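Local coordinates for probable sugar ABC transporter, sugar-binding protein (Streptococcus pneumoniae, PDB 2W7Y) that binds the blood group A-trisaccharide and, as an extracellular solute-binding protein, probably delivers such glycans to an ABC transporter for uptake, at residues Tyr150-Gln155 with Glu327-Met332; Asp336-Ile341 with Asn348-Asn353; His44-Ser49 with Val102-Gly107. All coordinates share one frame; numbering follows the deposited sequence.

Interaction 1: Tyr150-Gln155 with Glu327-Met332; sequences YTVHEQ and EFLKYM. With GAL (beta-D-galactopyranose), chain C.
The methyl CE of Met-332, a selenomethionine here, lies 3.4 Å from the carboxylate atom OE2 of Glu-154. An apolar methyl thus meets a buried acid. The contact lies in the extracellular solute-binding protein fold, where helix 319-332 packs on the loop after strand 148-149. This loop runs on to the glycan pocket. The Glu-154 chain is strained at its root, because CG nearly eclipses the backbone N (chi1 12°). It then bends at chi2, so the carboxylate turns up beside the selenomethionine. The Met-332 chain is bent at both chi2 and chi3, which curls CE toward the acid. Its CG sits 3.5 Å above one face of the Phe-328 ring, offset toward the rim. Glu-154 CB also reaches the carbonyl of the helix, 3.7 Å from Met-332 O. The acid has further oxygens near it: Gln-155 OE1 is close to OE1, and the carboxylate of Asp-104 approaches OE2. This crowding could raise its pKa.

The second part of the contact is purely apolar. Leu-329 CD1 touches Val-152 CB at 3.6 Å and also leans on both valine methyls. The two side chains cross at about a right angle. Val-152 and Glu-154 point toward the helix, while His-153 between them points away from it. The end of the His-153 ring meets the galactose. The backbone of Val-152 is hydrogen-bonded to Ile-311, and that of Glu-154 to Ser-350.

The His-153 ring carries Gln-155 C over the centre of one face. Its ND1 is hydrogen-bonded to Ser-307 O. GAL O4 lies in the plane of the His-153 ring, at its edge, 3.4 Å from CE1. Gln-155 NE2 gives a weak, bent hydrogen bond to GAL O6, 2.8 Å long with an N-H...O angle of 128°.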
loop_
_atom_site.group_PDB
_atom_site.type_symbol
_atom_site.label_atom_id
_atom_site.label_comp_id
_atom_site.label_asym_id
_atom_site.label_seq_id
_atom_site.Cartn_x
_atom_site.Cartn_y
_atom_site.Cartn_z
ATOM N N TYR A 150 -4.024 16.864 -0.314
ATOM C CA TYR A 150 -5.098 16.550 -1.247
ATOM C C TYR A 150 -5.828 15.243 -0.924
ATOM O O TYR A 150 -6.916 14.988 -1.447
ATOM C CB TYR A 150 -4.554 16.519 -2.677
ATOM C CG TYR A 150 -3.956 17.833 -3.137
ATOM C CD1 TYR A 150 -4.766 18.935 -3.415
ATOM C CD2 TYR A 150 -2.577 17.971 -3.299
ATOM C CE1 TYR A 150 -4.220 20.139 -3.841
ATOM C CE2 TYR A 150 -2.019 19.172 -3.724
ATOM C CZ TYR A 150 -2.843 20.248 -3.994
ATOM O OH TYR A 150 -2.286 21.433 -4.418
ATOM N N THR A 151 -5.228 14.423 -0.065
ATOM C CA THR A 151 -5.778 13.105 0.250
ATOM C C THR A 151 -5.397 12.627 1.656
ATOM O O THR A 151 -4.291 12.890 2.140
ATOM C CB THR A 151 -5.388 12.045 -0.826
ATOM O OG1 THR A 151 -6.128 10.840 -0.609
ATOM C CG2 THR A 151 -3.899 11.738 -0.799
ATOM N N VAL A 152 -6.336 11.944 2.311
ATOM C CA VAL A 152 -6.101 11.365 3.634
ATOM C C VAL A 152 -6.561 9.910 3.675
ATOM O O VAL A 152 -7.748 9.620 3.529
ATOM C CB VAL A 152 -6.782 12.176 4.774
ATOM C CG1 VAL A 152 -6.631 11.462 6.117
ATOM C CG2 VAL A 152 -6.217 13.588 4.863
ATOM N N HIS A 153 -5.609 9.006 3.878
ATOM C CA HIS A 153 -5.889 7.581 3.980
ATOM C C HIS A 153 -6.162 7.222 5.443
ATOM O O HIS A 153 -5.280 7.355 6.297
ATOM C CB HIS A 153 -4.700 6.793 3.415
ATOM C CG HIS A 153 -5.029 5.397 2.976
ATOM N ND1 HIS A 153 -4.054 4.470 2.670
ATOM C CD2 HIS A 153 -6.214 4.765 2.799
ATOM C CE1 HIS A 153 -4.624 3.331 2.317
ATOM N NE2 HIS A 153 -5.934 3.482 2.390
ATOM N N GLU A 154 -7.392 6.793 5.735
ATOM C CA GLU A 154 -7.780 6.371 7.091
ATOM C C GLU A 154 -7.066 5.110 7.584
ATOM O O GLU A 154 -7.019 4.848 8.785
ATOM C CB GLU A 154 -9.305 6.210 7.231
ATOM C CG GLU A 154 -10.092 6.233 5.936
ATOM C CD GLU A 154 -10.481 4.869 5.397
ATOM O OE1 GLU A 154 -9.871 3.839 5.754
ATOM O OE2 GLU A 154 -11.424 4.842 4.580
ATOM N N GLN A 155 -6.532 4.332 6.647
ATOM C CA GLN A 155 -5.705 3.175 6.956
ATOM C C GLN A 155 -4.313 3.441 6.416
ATOM O O GLN A 155 -4.156 3.733 5.235
ATOM C CB GLN A 155 -6.253 1.937 6.266
ATOM C CG GLN A 155 -7.581 1.453 6.770
ATOM C CD GLN A 155 -8.236 0.492 5.805
ATOM O OE1 GLN A 155 -9.322 0.760 5.310
ATOM N NE2 GLN A 155 -7.577 -0.630 5.524
ATOM N N GLU A 327 -16.922 16.693 6.623
ATOM C CA GLU A 327 -17.516 15.994 7.769
ATOM C C GLU A 327 -17.274 14.479 7.688
ATOM O O GLU A 327 -17.082 13.828 8.714
ATOM C CB GLU A 327 -19.016 16.301 7.888
ATOM C CG GLU A 327 -19.346 17.731 8.362
ATOM C CD GLU A 327 -20.825 18.105 8.212
ATOM O OE1 GLU A 327 -21.693 17.246 8.471
ATOM O OE2 GLU A 327 -21.131 19.266 7.848
ATOM N N PHE A 328 -17.269 13.934 6.470
ATOM C CA PHE A 328 -17.010 12.509 6.250
ATOM C C PHE A 328 -15.546 12.137 6.508
ATOM O O PHE A 328 -15.260 11.073 7.056
ATOM C CB PHE A 328 -17.449 12.081 4.841
ATOM C CG PHE A 328 -17.185 10.629 4.530
ATOM C CD1 PHE A 328 -17.861 9.619 5.213
ATOM C CD2 PHE A 328 -16.258 10.272 3.552
ATOM C CE1 PHE A 328 -17.620 8.276 4.930
ATOM C CE2 PHE A 328 -16.014 8.930 3.259
ATOM C CZ PHE A 328 -16.701 7.932 3.947
ATOM N N LEU A 329 -14.635 13.016 6.097
ATOM C CA LEU A 329 -13.219 12.908 6.436
ATOM C C LEU A 329 -13.022 12.908 7.956
ATOM O O LEU A 329 -12.287 12.082 8.487
ATOM C CB LEU A 329 -12.425 14.053 5.789
ATOM C CG LEU A 329 -10.994 14.323 6.274
ATOM C CD1 LEU A 329 -10.070 13.161 5.945
ATOM C CD2 LEU A 329 -10.450 15.620 5.695
ATOM N N LYS A 330 -13.686 13.846 8.632
ATOM C CA LYS A 330 -13.701 13.954 10.092
ATOM C C LYS A 330 -14.210 12.665 10.747
ATOM O O LYS A 330 -13.644 12.192 11.739
ATOM C CB LYS A 330 -14.584 15.145 10.492
ATOM C CG LYS A 330 -14.925 15.276 11.973
ATOM C CD LYS A 330 -14.022 16.279 12.667
ATOM C CE LYS A 330 -14.714 16.900 13.867
ATOM N NZ LYS A 330 -15.698 17.946 13.463
ATOM N N TYR A 331 -15.278 12.109 10.180
ATOM C CA TYR A 331 -15.912 10.893 10.685
ATOM C C TYR A 331 -15.007 9.657 10.562
ATOM O O TYR A 331 -14.795 8.935 11.541
ATOM C CB TYR A 331 -17.246 10.682 9.963
ATOM C CG TYR A 331 -17.906 9.339 10.179
ATOM C CD1 TYR A 331 -18.697 9.099 11.305
ATOM C CD2 TYR A 331 -17.760 8.311 9.244
ATOM C CE1 TYR A 331 -19.316 7.863 11.501
ATOM C CE2 TYR A 331 -18.368 7.077 9.428
ATOM C CZ TYR A 331 -19.148 6.860 10.554
ATOM O OH TYR A 331 -19.755 5.639 10.738
HETATM N N MSE A 332 -14.473 9.430 9.361
HETATM C CA MSE A 332 -13.632 8.259 9.078
HETATM C C MSE A 332 -12.322 8.284 9.853
HETATM O O MSE A 332 -11.626 7.278 9.959
HETATM C CB MSE A 332 -13.337 8.161 7.579
HETATM C CG MSE A 332 -14.526 7.737 6.728
HETATM SE SE MSE A 332 -15.376 6.062 7.291
HETATM C CE MSE A 332 -13.899 4.823 6.973
HETATM C C1 GAL C . -7.054 -1.814 1.663
HETATM C C2 GAL C . -6.424 -1.843 0.270
HETATM C C3 GAL C . -4.906 -2.019 0.364
HETATM C C4 GAL C . -4.279 -1.053 1.376
HETATM C C5 GAL C . -5.020 -1.182 2.714
HETATM C C6 GAL C . -4.482 -0.271 3.820
HETATM O O1 GAL C . -8.389 -1.377 1.550
HETATM O O2 GAL C . -7.000 -2.914 -0.449
HETATM O O3 GAL C . -4.325 -1.865 -0.910
HETATM O O4 GAL C . -4.349 0.258 0.865
HETATM O O5 GAL C . -6.394 -0.906 2.520
HETATM O O6 GAL C . -4.849 -0.808 5.078
#

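Interaction 2: Asp336-Ile341 with Asn348-Asn353; sequences DVQKVI and NPSNEN
Gln-338 makes most of the apolar contact, with its aliphatic part laid against Pro-349 and Asn-351. Its CG is 3.3 Å from Asn-351 CB and 3.5 Å from Pro-349 CB. CB of Gln-338 adds to this, lying 3.7 Å from Asn-351 CB. The glutamine chain has an unusual first torsion (chi1 -114°) and is bent at chi2. That shape brings CG against Pro-349 and Asn-351 and sends NE2 back to Met-332 O. The proline also approaches the helix backbone, with Pro-349 CB 3.8 Å from Gln-338 O. One turn on, Ile-341 adds a looser contact. Its CG2 is 4.0 Å from Pro-349 CA, while the end of its side chain leads away from the loop.

These contacts fold the loop after helix 335-343 back onto that same helix, a local helix-loop packing within the solute-binding protein fold. All five touching residues are buried. The loop goes on to helix 356-361.

The polar contacts lead mostly to other parts of the fold. Gln-338 NE2 is hydrogen-bonded to Met-332 O and Ser-334 O, two carbonyls just before the helix. Its OE1 is 3.6 Å from Ser-350 OG, too far to count as a bond, and that hydroxyl is hydrogen-bonded to Asn-135 O. The amides of Gln-338 and Asn-351 do not stack; their planes are 52° apart. Asn-351 ND2 is hydrogen-bonded to Asp-335 OD1, which ties the loop to the start of the helix. The other end of this amide works inside the loop and makes an Asx turn. Asn-353 N reaches Asn-351 OD1 at 3.0 Å, in a fairly straight bond (161°) that comes from above the carbonyl plane.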
loop_
_atom_site.group_PDB
_atom_site.type_symbol
_atom_site.label_atom_id
_atom_site.label_comp_id
_atom_site.label_asym_id
_atom_site.label_seq_id
_atom_site.Cartn_x
_atom_site.Cartn_y
_atom_site.Cartn_z
ATOM N N ASP A 336 -13.588 6.856 17.499
ATOM C CA ASP A 336 -14.462 5.681 17.537
ATOM C C ASP A 336 -14.416 4.831 16.266
ATOM O O ASP A 336 -14.459 3.602 16.335
ATOM C CB ASP A 336 -15.908 6.095 17.852
ATOM C CG ASP A 336 -16.071 6.642 19.264
ATOM O OD1 ASP A 336 -15.180 6.422 20.114
ATOM O OD2 ASP A 336 -17.101 7.299 19.527
ATOM N N VAL A 337 -14.332 5.487 15.113
ATOM C CA VAL A 337 -14.242 4.784 13.829
ATOM C C VAL A 337 -12.878 4.108 13.664
ATOM O O VAL A 337 -12.793 2.981 13.167
ATOM C CB VAL A 337 -14.563 5.723 12.632
ATOM C CG1 VAL A 337 -14.275 5.042 11.290
ATOM C CG2 VAL A 337 -16.017 6.185 12.697
ATOM N N GLN A 338 -11.822 4.793 14.098
ATOM C CA GLN A 338 -10.460 4.258 14.019
ATOM C C GLN A 338 -10.225 3.043 14.906
ATOM O O GLN A 338 -9.401 2.191 14.578
ATOM C CB GLN A 338 -9.418 5.343 14.294
ATOM C CG GLN A 338 -8.535 5.681 13.086
ATOM C CD GLN A 338 -9.328 6.157 11.900
ATOM O OE1 GLN A 338 -8.937 5.958 10.746
ATOM N NE2 GLN A 338 -10.465 6.779 12.174
ATOM N N LYS A 339 -10.949 2.966 16.021
ATOM C CA LYS A 339 -10.940 1.774 16.866
ATOM C C LYS A 339 -11.526 0.585 16.105
ATOM O O LYS A 339 -11.038 -0.536 16.221
ATOM C CB LYS A 339 -11.715 2.019 18.164
ATOM C CG LYS A 339 -11.586 0.892 19.182
ATOM C CD LYS A 339 -12.272 1.223 20.485
ATOM C CE LYS A 339 -12.014 0.132 21.515
ATOM N NZ LYS A 339 -12.509 0.521 22.863
ATOM N N VAL A 340 -12.569 0.846 15.321
ATOM C CA VAL A 340 -13.153 -0.160 14.431
ATOM C C VAL A 340 -12.172 -0.506 13.308
ATOM O O VAL A 340 -12.050 -1.671 12.932
ATOM C CB VAL A 340 -14.518 0.301 13.850
ATOM C CG1 VAL A 340 -15.091 -0.747 12.901
ATOM C CG2 VAL A 340 -15.507 0.595 14.976
ATOM N N ILE A 341 -11.470 0.507 12.794
ATOM C CA ILE A 341 -10.432 0.309 11.775
ATOM C C ILE A 341 -9.346 -0.659 12.253
ATOM O O ILE A 341 -8.876 -1.475 11.476
ATOM C CB ILE A 341 -9.794 1.657 11.285
ATOM C CG1 ILE A 341 -10.828 2.552 10.568
ATOM C CG2 ILE A 341 -8.571 1.404 10.400
ATOM C CD1 ILE A 341 -11.381 2.015 9.241
ATOM N N ASN A 348 -3.978 -0.846 10.118
ATOM C CA ASN A 348 -3.306 0.166 10.931
ATOM C C ASN A 348 -4.012 1.524 10.805
ATOM O O ASN A 348 -4.025 2.123 9.727
ATOM C CB ASN A 348 -1.825 0.278 10.545
ATOM C CG ASN A 348 -1.023 1.165 11.501
ATOM O OD1 ASN A 348 -1.346 1.290 12.683
ATOM N ND2 ASN A 348 0.040 1.766 10.989
ATOM N N PRO A 349 -4.600 2.011 11.914
ATOM C CA PRO A 349 -5.337 3.273 11.911
ATOM C C PRO A 349 -4.422 4.482 11.707
ATOM O O PRO A 349 -3.270 4.471 12.151
ATOM C CB PRO A 349 -5.961 3.311 13.310
ATOM C CG PRO A 349 -5.064 2.483 14.149
ATOM C CD PRO A 349 -4.585 1.387 13.251
ATOM N N SER A 350 -4.934 5.506 11.030
ATOM C CA SER A 350 -4.194 6.754 10.842
ATOM C C SER A 350 -4.201 7.579 12.125
ATOM O O SER A 350 -3.282 8.360 12.379
ATOM C CB SER A 350 -4.774 7.570 9.681
ATOM O OG SER A 350 -6.071 8.060 9.976
ATOM N N ASN A 351 -5.247 7.392 12.927
ATOM C CA ASN A 351 -5.435 8.138 14.164
ATOM C C ASN A 351 -4.468 7.678 15.248
ATOM O O ASN A 351 -4.543 6.543 15.723
ATOM C CB ASN A 351 -6.882 8.012 14.640
ATOM C CG ASN A 351 -7.238 9.002 15.733
ATOM O OD1 ASN A 351 -6.367 9.613 16.352
ATOM N ND2 ASN A 351 -8.532 9.162 15.975
ATOM N N GLU A 352 -3.573 8.582 15.635
ATOM C CA GLU A 352 -2.514 8.281 16.597
ATOM C C GLU A 352 -3.007 8.241 18.044
ATOM O O GLU A 352 -2.242 7.908 18.955
ATOM C CB GLU A 352 -1.354 9.265 16.432
ATOM C CG GLU A 352 -0.618 9.083 15.105
ATOM C CD GLU A 352 0.429 10.148 14.837
ATOM O OE1 GLU A 352 0.490 11.150 15.583
ATOM O OE2 GLU A 352 1.196 9.975 13.869
ATOM N N ASN A 353 -4.284 8.576 18.244
ATOM C CA ASN A 353 -4.940 8.458 19.546
ATOM C C ASN A 353 -5.347 7.021 19.860
ATOM O O ASN A 353 -5.626 6.690 21.008
ATOM C CB ASN A 353 -6.175 9.363 19.621
ATOM C CG ASN A 353 -5.826 10.840 19.681
ATOM O OD1 ASN A 353 -4.948 11.255 20.439
ATOM N ND2 ASN A 353 -6.532 11.645 18.895
#

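Interaction 3: His44-Ser49 with Val102-Gly107; sequences HGYHHS and VIDLAG. With FUC (alpha-L-fucopyranose), chain B; GAL (beta-D-galactopyranose), chain C; A2G (2-acetamido-2-deoxy-alpha-D-galactopyranose), chain D.
Tyr-46 and Asp-104 meet because of their first torsions. Tyr-46 CG is anti to its carbonyl carbon (chi1 -61°), and Asp-104 CG is anti to its backbone N (chi1 174°). The ring edge of Tyr-46 then faces the carboxylate, with CE2 3.7 Å from Asp-104 OD1. Ring and carboxylate planes are only 25° apart. Water 1 joins the two segments, accepting from Gly-45 N and donating to Asp-104 O, 2.8 Å away, and weakly to Asp-104 OD1. Water 2 lies in the plane of the tyrosine ring, between Tyr-46 OH and Asp-104 OD1. Asp-104 OD2 also accepts from Ala-106 N in an Asx turn, which shapes the loop after the strand.

Both loops hold sugar. FUC C6 sits over the centre of the Tyr-46 ring, 3.7 Å above its plane, as a CH-pi contact. FUC O4 donates to Gly-45 O at 2.7 Å, and FUC O3 pairs with His-48 NE2. Tyr-46 OH bonds to GAL O1 at 2.6 Å, and GAL O4 donates to Ala-106 O at 2.9 Å. Loops at the ends of neighbouring parallel strands, with an aromatic ring against a sugar, form a carbohydrate pocket as in other sugar-binding proteins of ABC transporters.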
loop_
_atom_site.group_PDB
_atom_site.type_symbol
_atom_site.label_atom_id
_atom_site.label_comp_id
_atom_site.label_asym_id
_atom_site.label_seq_id
_atom_site.Cartn_x
_atom_site.Cartn_y
_atom_site.Cartn_z
ATOM N N HIS A 44 -15.808 3.882 -3.405
ATOM C CA HIS A 44 -14.861 3.036 -2.663
ATOM C C HIS A 44 -14.738 1.648 -3.310
ATOM O O HIS A 44 -15.560 1.280 -4.148
ATOM C CB HIS A 44 -15.287 2.910 -1.200
ATOM C CG HIS A 44 -16.578 2.175 -1.006
ATOM N ND1 HIS A 44 -17.803 2.808 -1.002
ATOM C CD2 HIS A 44 -16.833 0.859 -0.813
ATOM C CE1 HIS A 44 -18.758 1.914 -0.815
ATOM N NE2 HIS A 44 -18.197 0.724 -0.696
ATOM N N GLY A 45 -13.718 0.886 -2.920
ATOM C CA GLY A 45 -13.493 -0.446 -3.481
ATOM C C GLY A 45 -13.893 -1.618 -2.594
ATOM O O GLY A 45 -13.470 -2.751 -2.824
ATOM N N TYR A 46 -14.715 -1.355 -1.584
ATOM C CA TYR A 46 -15.198 -2.408 -0.696
ATOM C C TYR A 46 -16.525 -2.974 -1.209
ATOM O O TYR A 46 -17.599 -2.665 -0.691
ATOM C CB TYR A 46 -15.302 -1.899 0.744
ATOM C CG TYR A 46 -13.979 -1.444 1.327
ATOM C CD1 TYR A 46 -13.030 -2.369 1.769
ATOM C CD2 TYR A 46 -13.672 -0.090 1.431
ATOM C CE1 TYR A 46 -11.808 -1.952 2.299
ATOM C CE2 TYR A 46 -12.454 0.337 1.964
ATOM C CZ TYR A 46 -11.527 -0.598 2.395
ATOM O OH TYR A 46 -10.316 -0.189 2.917
ATOM N N HIS A 47 -16.418 -3.805 -2.246
ATOM C CA HIS A 47 -17.564 -4.379 -2.964
ATOM C C HIS A 47 -17.840 -5.820 -2.542
ATOM O O HIS A 47 -18.878 -6.385 -2.873
ATOM C CB HIS A 47 -17.285 -4.349 -4.468
ATOM C CG HIS A 47 -16.022 -5.055 -4.859
ATOM N ND1 HIS A 47 -15.958 -6.420 -5.041
ATOM C CD2 HIS A 47 -14.775 -4.585 -5.100
ATOM C CE1 HIS A 47 -14.726 -6.761 -5.377
ATOM N NE2 HIS A 47 -13.989 -5.666 -5.422
ATOM N N HIS A 48 -16.890 -6.396 -1.813
ATOM C CA HIS A 48 -16.863 -7.819 -1.493
ATOM C C HIS A 48 -18.050 -8.267 -0.650
ATOM O O HIS A 48 -18.468 -7.568 0.278
ATOM C CB HIS A 48 -15.559 -8.162 -0.756
ATOM C CG HIS A 48 -14.333 -7.584 -1.396
ATOM N ND1 HIS A 48 -13.420 -8.352 -2.088
ATOM C CD2 HIS A 48 -13.880 -6.310 -1.462
ATOM C CE1 HIS A 48 -12.456 -7.576 -2.546
ATOM N NE2 HIS A 48 -12.712 -6.332 -2.183
ATOM N N SER A 49 -18.591 -9.435 -0.987
ATOM C CA SER A 49 -19.564 -10.097 -0.135
ATOM C C SER A 49 -18.852 -10.466 1.159
ATOM O O SER A 49 -17.651 -10.752 1.151
ATOM C CB SER A 49 -20.125 -11.347 -0.811
ATOM O OG SER A 49 -19.175 -12.396 -0.841
ATOM N N VAL A 102 -16.526 12.378 -3.914
ATOM C CA VAL A 102 -15.631 11.826 -2.898
ATOM C C VAL A 102 -15.153 10.477 -3.417
ATOM O O VAL A 102 -15.953 9.686 -3.916
ATOM C CB VAL A 102 -16.346 11.620 -1.526
ATOM C CG1 VAL A 102 -15.382 11.044 -0.473
ATOM C CG2 VAL A 102 -16.962 12.919 -1.018
ATOM N N ILE A 103 -13.848 10.226 -3.328
ATOM C CA ILE A 103 -13.313 8.901 -3.633
ATOM C C ILE A 103 -12.296 8.459 -2.582
ATOM O O ILE A 103 -11.444 9.246 -2.175
ATOM C CB ILE A 103 -12.737 8.801 -5.084
ATOM C CG1 ILE A 103 -12.364 7.346 -5.429
ATOM C CG2 ILE A 103 -11.568 9.780 -5.292
ATOM C CD1 ILE A 103 -12.308 7.038 -6.917
ATOM N N ASP A 104 -12.429 7.217 -2.123
ATOM C CA ASP A 104 -11.403 6.574 -1.309
ATOM C C ASP A 104 -10.488 5.795 -2.241
ATOM O O ASP A 104 -10.867 4.761 -2.795
ATOM C CB ASP A 104 -12.010 5.658 -0.232
ATOM C CG ASP A 104 -10.946 4.868 0.541
ATOM O OD1 ASP A 104 -11.265 3.751 1.006
ATOM O OD2 ASP A 104 -9.794 5.344 0.676
ATOM N N LEU A 105 -9.279 6.316 -2.405
ATOM C CA LEU A 105 -8.319 5.790 -3.358
ATOM C C LEU A 105 -7.647 4.501 -2.892
ATOM O O LEU A 105 -7.019 3.813 -3.693
ATOM C CB LEU A 105 -7.280 6.861 -3.700
ATOM C CG LEU A 105 -7.796 7.990 -4.597
ATOM C CD1 LEU A 105 -6.741 9.062 -4.748
ATOM C CD2 LEU A 105 -8.211 7.440 -5.967
ATOM N N ALA A 106 -7.787 4.188 -1.605
ATOM C CA ALA A 106 -7.347 2.906 -1.033
ATOM C C ALA A 106 -5.864 2.593 -1.250
ATOM O O ALA A 106 -5.501 1.453 -1.552
ATOM C CB ALA A 106 -8.219 1.763 -1.549
ATOM N N GLY A 107 -5.021 3.611 -1.088
ATOM C CA GLY A 107 -3.578 3.479 -1.283
ATOM C C GLY A 107 -3.086 4.052 -2.603
ATOM O O GLY A 107 -1.908 4.396 -2.731
HETATM C C1 FUC B . -7.532 -2.541 -1.746
HETATM C C2 FUC B . -8.084 -3.781 -2.453
HETATM C C3 FUC B . -9.393 -4.211 -1.788
HETATM C C4 FUC B . -10.400 -3.061 -1.828
HETATM C C5 FUC B . -9.775 -1.818 -1.184
HETATM C C6 FUC B . -10.670 -0.588 -1.290
HETATM O O2 FUC B . -7.143 -4.822 -2.381
HETATM O O3 FUC B . -9.917 -5.376 -2.390
HETATM O O4 FUC B . -10.778 -2.785 -3.163
HETATM O O5 FUC B . -8.508 -1.507 -1.745
HETATM C C1 GAL C . -7.054 -1.814 1.663
HETATM C C2 GAL C . -6.424 -1.843 0.270
HETATM C C3 GAL C . -4.906 -2.019 0.364
HETATM C C4 GAL C . -4.279 -1.053 1.376
HETATM C C5 GAL C . -5.020 -1.182 2.714
HETATM C C6 GAL C . -4.482 -0.271 3.820
HETATM O O1 GAL C . -8.389 -1.377 1.550
HETATM O O2 GAL C . -7.000 -2.914 -0.449
HETATM O O3 GAL C . -4.325 -1.865 -0.910
HETATM O O4 GAL C . -4.349 0.258 0.865
HETATM O O5 GAL C . -6.394 -0.906 2.520
HETATM O O6 GAL C . -4.849 -0.808 5.078
HETATM O O5 A2G D . -3.105 -3.914 -1.007
HETATM C C1 A2G D . -3.224 -2.499 -1.314
HETATM C C2 A2G D . -2.773 -2.295 -2.751
HETATM N N2 A2G D . -2.901 -0.894 -3.154
HETATM C C3 A2G D . -3.655 -3.132 -3.688
HETATM O O3 A2G D . -3.308 -2.879 -5.051
HETATM C C4 A2G D . -3.543 -4.618 -3.343
HETATM O O4 A2G D . -2.207 -5.081 -3.580
HETATM C C5 A2G D . -3.907 -4.809 -1.866
HETATM C C6 A2G D . -3.737 -6.259 -1.419
HETATM O O6 A2G D . -3.976 -6.331 -0.012
HETATM C C7 A2G D . -1.884 -0.216 -3.675
HETATM O O7 A2G D . -0.751 -0.669 -3.841
HETATM C C8 A2G D . -2.222 1.222 -4.055
HETATM O O HOH W 1 -11.747 2.491 -1.362
HETATM O O HOH W 2 -10.014 2.360 2.730
#

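Overall arrangement
All three contacts are buried, but they differ in chemistry. Interaction 3 is the most polar: waters and sugar hydroxyls bridge two strand-end loops. Interaction 2 is mainly aliphatic packing, and its amides are hydrogen-bonded to neighbouring parts of the fold. Interaction 1 lies between these in character, with apolar packing and one buried carboxylate against its helix, and galactose bound by the same loop. Interactions 1 and 2 use consecutive helices, 319-332 and 335-343, and they join through Gln-338 with Met-332 and Ser-350 with Glu-154. Interactions 1 and 3 share the galactose and meet through Gln-155 and Tyr-46. Interactions 2 and 3 do not touch; their nearest atoms are about 7 Å apart.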